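Local coordinates for protein N-acetylglucosamine-specific lectin (Saxidomus purpuratus, PDB 6M5M) that probably acts as a calcium-dependent C-type lectin that binds N-acetylglucosamine beside a calcium ion, at residues R117-E122 against W137-D142. Residues are numbered along the deposited sequence; the frame is centred on the assembly and turned at random.
Sequences RPDADE and WNDHQD. With CA (calcium ion), chain E; NAG (2-acetamido-2-deoxy-beta-D-glucopyranose), chain D.
Asp-119 and Asp-139 meet across the sugar-binding calcium site of a C-type lectin domain, a worked example of how one metal ion joins a long loop to a strand. The loop 117-122, with a cis peptide before Pro-118, faces strand 137-140, an outer strand of its antiparallel sheet. The two carboxylates stand nearly perpendicular, their planes 82° apart; each gives one oxygen to the calcium ion, Asp-119 OD1 at 2.5 Å and Asp-139 OD2 at 2.4 Å. Asp-139 O, Gln-141 OE1 and three waters complete seven ligands. The bend of Gln-141 at chi2 (54°) turns OE1 onto the calcium ion and leaves NE2 to donate to Asp-139 OD2, through its anti lone pair, and to Asp-121 O, which NE2 approaches from above the carbonyl plane. Metal and sugar do not bond directly; two of the metal's waters bridge them, water 1 to NAG O4 (2.7 Å) and water 2 to NAG O3 (2.9 Å). Water 1 also donates to Asp-119 OD2 and Asn-138 OD1. The flat groups of Arg-117 and Asn-138 are turned 63° apart. Arg-117 NE donates to Asn-138 OD1 at 2.7 Å, in the carbonyl plane, while Asp-119 OD2 sits over one guanidinium face, a purely electrostatic pairing. Arg-117 NH2 hydrogen-bonds to NAG O6; Asn-138 ND2 donates to NAG O3, which is also hydrogen-bonded to His-140 ND1. The acetamido methyl, NAG C8, rests over the centre of one His-140 ring face, 3.6 Å above its plane.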
ATOM      1  N   ARG A 117      -6.899  -6.823 -26.176  1.00 49.99           N
ATOM      2  CA  ARG A 117      -5.448  -6.900 -25.901  1.00 51.55           C
ATOM      3  C   ARG A 117      -5.197  -8.039 -24.915  1.00 51.37           C
ATOM      4  O   ARG A 117      -6.001  -8.191 -24.013  1.00 50.72           O
ATOM      5  CB  ARG A 117      -4.938  -5.552 -25.398  1.00 49.36           C
ATOM      6  CG  ARG A 117      -5.090  -4.440 -26.421  1.00 49.09           C
ATOM      7  CD  ARG A 117      -4.249  -4.671 -27.655  1.00 49.06           C
ATOM      8  NE  ARG A 117      -4.254  -3.552 -28.567  1.00 48.46           N
ATOM      9  CZ  ARG A 117      -5.119  -3.409 -29.543  1.00 48.73           C
ATOM     10  NH1 ARG A 117      -6.044  -4.321 -29.728  1.00 49.94           N
ATOM     11  NH2 ARG A 117      -5.069  -2.361 -30.331  1.00 49.85           N
ATOM     12  N   PRO A 118      -4.135  -8.855 -25.062  1.00 52.15           N
ATOM     13  CA  PRO A 118      -3.090  -8.655 -26.059  1.00 47.71           C
ATOM     14  C   PRO A 118      -3.511  -9.208 -27.424  1.00 55.60           C
ATOM     15  O   PRO A 118      -4.164 -10.202 -27.466  1.00 53.69           O
ATOM     16  CB  PRO A 118      -1.971  -9.526 -25.499  1.00 49.90           C
ATOM     17  CG  PRO A 118      -2.716 -10.691 -24.959  1.00 52.65           C
ATOM     18  CD  PRO A 118      -3.896 -10.049 -24.279  1.00 50.88           C
ATOM     19  N   ASP A 119      -3.118  -8.518 -28.491  1.00 55.40           N
ATOM     20  CA  ASP A 119      -3.548  -8.880 -29.872  1.00 52.10           C
ATOM     21  C   ASP A 119      -2.481  -9.730 -30.574  1.00 53.67           C
ATOM     22  O   ASP A 119      -2.710 -10.107 -31.736  1.00 52.83           O
ATOM     23  CB  ASP A 119      -3.900  -7.635 -30.686  1.00 55.83           C
ATOM     24  CG  ASP A 119      -2.786  -6.602 -30.765  1.00 49.67           C
ATOM     25  OD1 ASP A 119      -1.625  -6.971 -30.575  1.00 45.62           O
ATOM     26  OD2 ASP A 119      -3.103  -5.443 -31.028  1.00 48.13           O
ATOM     27  N   ALA A 120      -1.378 -10.049 -29.890  1.00 47.87           N
ATOM     28  CA  ALA A 120      -0.268 -10.864 -30.429  1.00 49.90           C
ATOM     29  C   ALA A 120       0.713 -11.226 -29.314  1.00 51.09           C
ATOM     30  O   ALA A 120       0.793 -10.497 -28.309  1.00 47.20           O
ATOM     31  CB  ALA A 120       0.441 -10.116 -31.534  1.00 49.60           C
ATOM     32  N   ASP A 121       1.466 -12.303 -29.521  1.00 49.49           N
ATOM     33  CA  ASP A 121       2.448 -12.857 -28.556  1.00 49.53           C
ATOM     34  C   ASP A 121       3.802 -12.146 -28.720  1.00 41.67           C
ATOM     35  O   ASP A 121       3.911 -11.205 -29.542  1.00 42.69           O
ATOM     36  CB  ASP A 121       2.539 -14.373 -28.747  1.00 52.14           C
ATOM     37  CG  ASP A 121       1.177 -15.046 -28.871  1.00 58.72           C
ATOM     38  OD1 ASP A 121       0.357 -14.930 -27.935  1.00 62.37           O
ATOM     39  OD2 ASP A 121       0.934 -15.659 -29.914  1.00 65.62           O
ATOM     40  N   GLU A 122       4.808 -12.573 -27.952  1.00 46.02           N
ATOM     41  CA  GLU A 122       6.189 -12.033 -27.982  1.00 47.47           C
ATOM     42  C   GLU A 122       6.178 -10.494 -28.005  1.00 46.11           C
ATOM     43  O   GLU A 122       6.955  -9.893 -28.796  1.00 42.92           O
ATOM     44  CB  GLU A 122       6.923 -12.624 -29.185  1.00 52.72           C
ATOM     45  CG  GLU A 122       7.078 -14.132 -29.086  1.00 58.62           C
ATOM     46  CD  GLU A 122       7.395 -14.794 -30.419  1.00 65.45           C
ATOM     47  OE1 GLU A 122       6.683 -14.508 -31.410  1.00 61.22           O
ATOM     48  OE2 GLU A 122       8.352 -15.584 -30.463  1.00 68.32           O
ATOM     49  N   TRP A 137      -3.710  -1.490 -20.511  1.00 44.40           N
ATOM     50  CA  TRP A 137      -2.547  -2.284 -20.991  1.00 42.50           C
ATOM     51  C   TRP A 137      -2.688  -2.598 -22.483  1.00 40.44           C
ATOM     52  O   TRP A 137      -3.797  -2.939 -22.935  1.00 36.18           O
ATOM     53  CB  TRP A 137      -2.412  -3.570 -20.179  1.00 42.49           C
ATOM     54  CG  TRP A 137      -2.355  -3.374 -18.704  1.00 45.43           C
ATOM     55  CD1 TRP A 137      -2.056  -2.234 -18.030  1.00 46.81           C
ATOM     56  CD2 TRP A 137      -2.544  -4.393 -17.701  1.00 45.73           C
ATOM     57  NE1 TRP A 137      -2.098  -2.463 -16.680  1.00 46.44           N
ATOM     58  CE2 TRP A 137      -2.385  -3.773 -16.444  1.00 43.09           C
ATOM     59  CE3 TRP A 137      -2.837  -5.764 -17.740  1.00 52.15           C
ATOM     60  CZ2 TRP A 137      -2.525  -4.456 -15.237  1.00 46.40           C
ATOM     61  CZ3 TRP A 137      -2.959  -6.448 -16.545  1.00 45.62           C
ATOM     62  CH2 TRP A 137      -2.789  -5.801 -15.311  1.00 47.90           C
ATOM     63  N   ASN A 138      -1.584  -2.466 -23.223  1.00 39.77           N
ATOM     64  CA  ASN A 138      -1.440  -2.944 -24.618  1.00 41.04           C
ATOM     65  C   ASN A 138      -0.139  -3.745 -24.682  1.00 38.34           C
ATOM     66  O   ASN A 138       0.704  -3.579 -23.814  1.00 36.25           O
ATOM     67  CB  ASN A 138      -1.495  -1.759 -25.585  1.00 38.56           C
ATOM     68  CG  ASN A 138      -1.039  -2.063 -26.992  1.00 40.28           C
ATOM     69  OD1 ASN A 138      -1.808  -2.606 -27.790  1.00 40.20           O
ATOM     70  ND2 ASN A 138       0.201  -1.706 -27.305  1.00 40.00           N
ATOM     71  N   ASP A 139      -0.064  -4.650 -25.650  1.00 39.64           N
ATOM     72  CA  ASP A 139       1.151  -5.402 -26.036  1.00 41.67           C
ATOM     73  C   ASP A 139       1.710  -4.768 -27.308  1.00 32.89           C
ATOM     74  O   ASP A 139       0.904  -4.553 -28.262  1.00 37.30           O
ATOM     75  CB  ASP A 139       0.826  -6.878 -26.303  1.00 44.43           C
ATOM     76  CG  ASP A 139      -0.140  -7.081 -27.461  1.00 41.07           C
ATOM     77  OD1 ASP A 139      -1.332  -6.737 -27.292  1.00 36.79           O
ATOM     78  OD2 ASP A 139       0.338  -7.514 -28.531  1.00 41.24           O
ATOM     79  N   HIS A 140       3.000  -4.449 -27.283  1.00 35.71           N
ATOM     80  CA  HIS A 140       3.815  -3.919 -28.408  1.00 34.90           C
ATOM     81  C   HIS A 140       4.838  -4.991 -28.799  1.00 41.28           C
ATOM     82  O   HIS A 140       5.436  -5.543 -27.876  1.00 38.88           O
ATOM     83  CB  HIS A 140       4.521  -2.596 -27.996  1.00 31.32           C
ATOM     84  CG  HIS A 140       4.988  -1.824 -29.185  1.00 31.81           C
ATOM     85  ND1 HIS A 140       4.063  -1.360 -30.143  1.00 29.49           N
ATOM     86  CD2 HIS A 140       6.207  -1.478 -29.637  1.00 29.13           C
ATOM     87  CE1 HIS A 140       4.721  -0.771 -31.108  1.00 27.88           C
ATOM     88  NE2 HIS A 140       6.023  -0.778 -30.811  1.00 34.23           N
ATOM     89  N   GLN A 141       5.106  -5.214 -30.087  1.00 41.09           N
ATOM     90  CA  GLN A 141       6.006  -6.321 -30.526  1.00 41.50           C
ATOM     91  C   GLN A 141       7.420  -5.809 -30.840  1.00 45.55           C
ATOM     92  O   GLN A 141       8.232  -6.624 -31.302  1.00 48.19           O
ATOM     93  CB  GLN A 141       5.374  -7.069 -31.698  1.00 42.80           C
ATOM     94  CG  GLN A 141       4.407  -8.176 -31.271  1.00 42.60           C
ATOM     95  CD  GLN A 141       3.315  -7.699 -30.342  1.00 40.17           C
ATOM     96  OE1 GLN A 141       2.594  -6.750 -30.644  1.00 44.94           O
ATOM     97  NE2 GLN A 141       3.131  -8.387 -29.231  1.00 39.33           N
ATOM     98  N   ASP A 142       7.738  -4.545 -30.541  1.00 39.58           N
ATOM     99  CA  ASP A 142       9.131  -4.019 -30.590  1.00 39.46           C
ATOM    100  C   ASP A 142       9.539  -3.628 -29.175  1.00 39.96           C
ATOM    101  O   ASP A 142       9.188  -2.478 -28.686  1.00 41.40           O
ATOM    102  CB  ASP A 142       9.344  -2.864 -31.573  1.00 39.14           C
ATOM    103  CG  ASP A 142      10.775  -2.336 -31.636  1.00 39.33           C
ATOM    104  OD1 ASP A 142      11.639  -2.817 -30.883  1.00 38.45           O
ATOM    105  OD2 ASP A 142      11.032  -1.435 -32.441  1.00 45.89           O
TER
HETATM  106 CA    CA E 203       0.493  -5.760 -30.179  1.00 44.41          CA
HETATM  107  C1  NAG D 202       0.090   1.707 -31.139  1.00 42.11           C
HETATM  108  C2  NAG D 202       0.802   1.044 -29.981  1.00 40.20           C
HETATM  109  C3  NAG D 202       0.702  -0.327 -30.668  1.00 36.11           C
HETATM  110  C4  NAG D 202      -0.741  -0.640 -30.869  1.00 34.97           C
HETATM  111  C5  NAG D 202      -1.554   0.486 -31.523  1.00 37.89           C
HETATM  112  C6  NAG D 202      -3.007   0.094 -31.541  1.00 38.93           C
HETATM  113  C7  NAG D 202       2.717   1.396 -28.552  1.00 34.90           C
HETATM  114  C8  NAG D 202       4.090   1.869 -28.516  1.00 36.03           C
HETATM  115  N2  NAG D 202       2.124   1.537 -29.758  1.00 37.23           N
HETATM  116  O1  NAG D 202       0.690   2.718 -31.830  1.00 40.42           O
HETATM  117  O3  NAG D 202       1.283  -1.393 -29.947  1.00 34.90           O
HETATM  118  O4  NAG D 202      -0.941  -1.822 -31.694  1.00 36.89           O
HETATM  119  O5  NAG D 202      -1.275   1.739 -30.842  1.00 40.27           O
HETATM  120  O6  NAG D 202      -3.488   0.119 -30.217  1.00 42.40           O
HETATM  121  O7  NAG D 202       2.183   0.926 -27.545  1.00 34.48           O
HETATM  122  O   HOH W   1      -1.100  -3.942 -30.008  1.00 39.55           O
HETATM  123  O   HOH W   2       1.779  -3.959 -31.216  1.00 40.96           O
HETATM  124  O   HOH W   3       0.313  -6.625 -32.219  1.00 44.76           O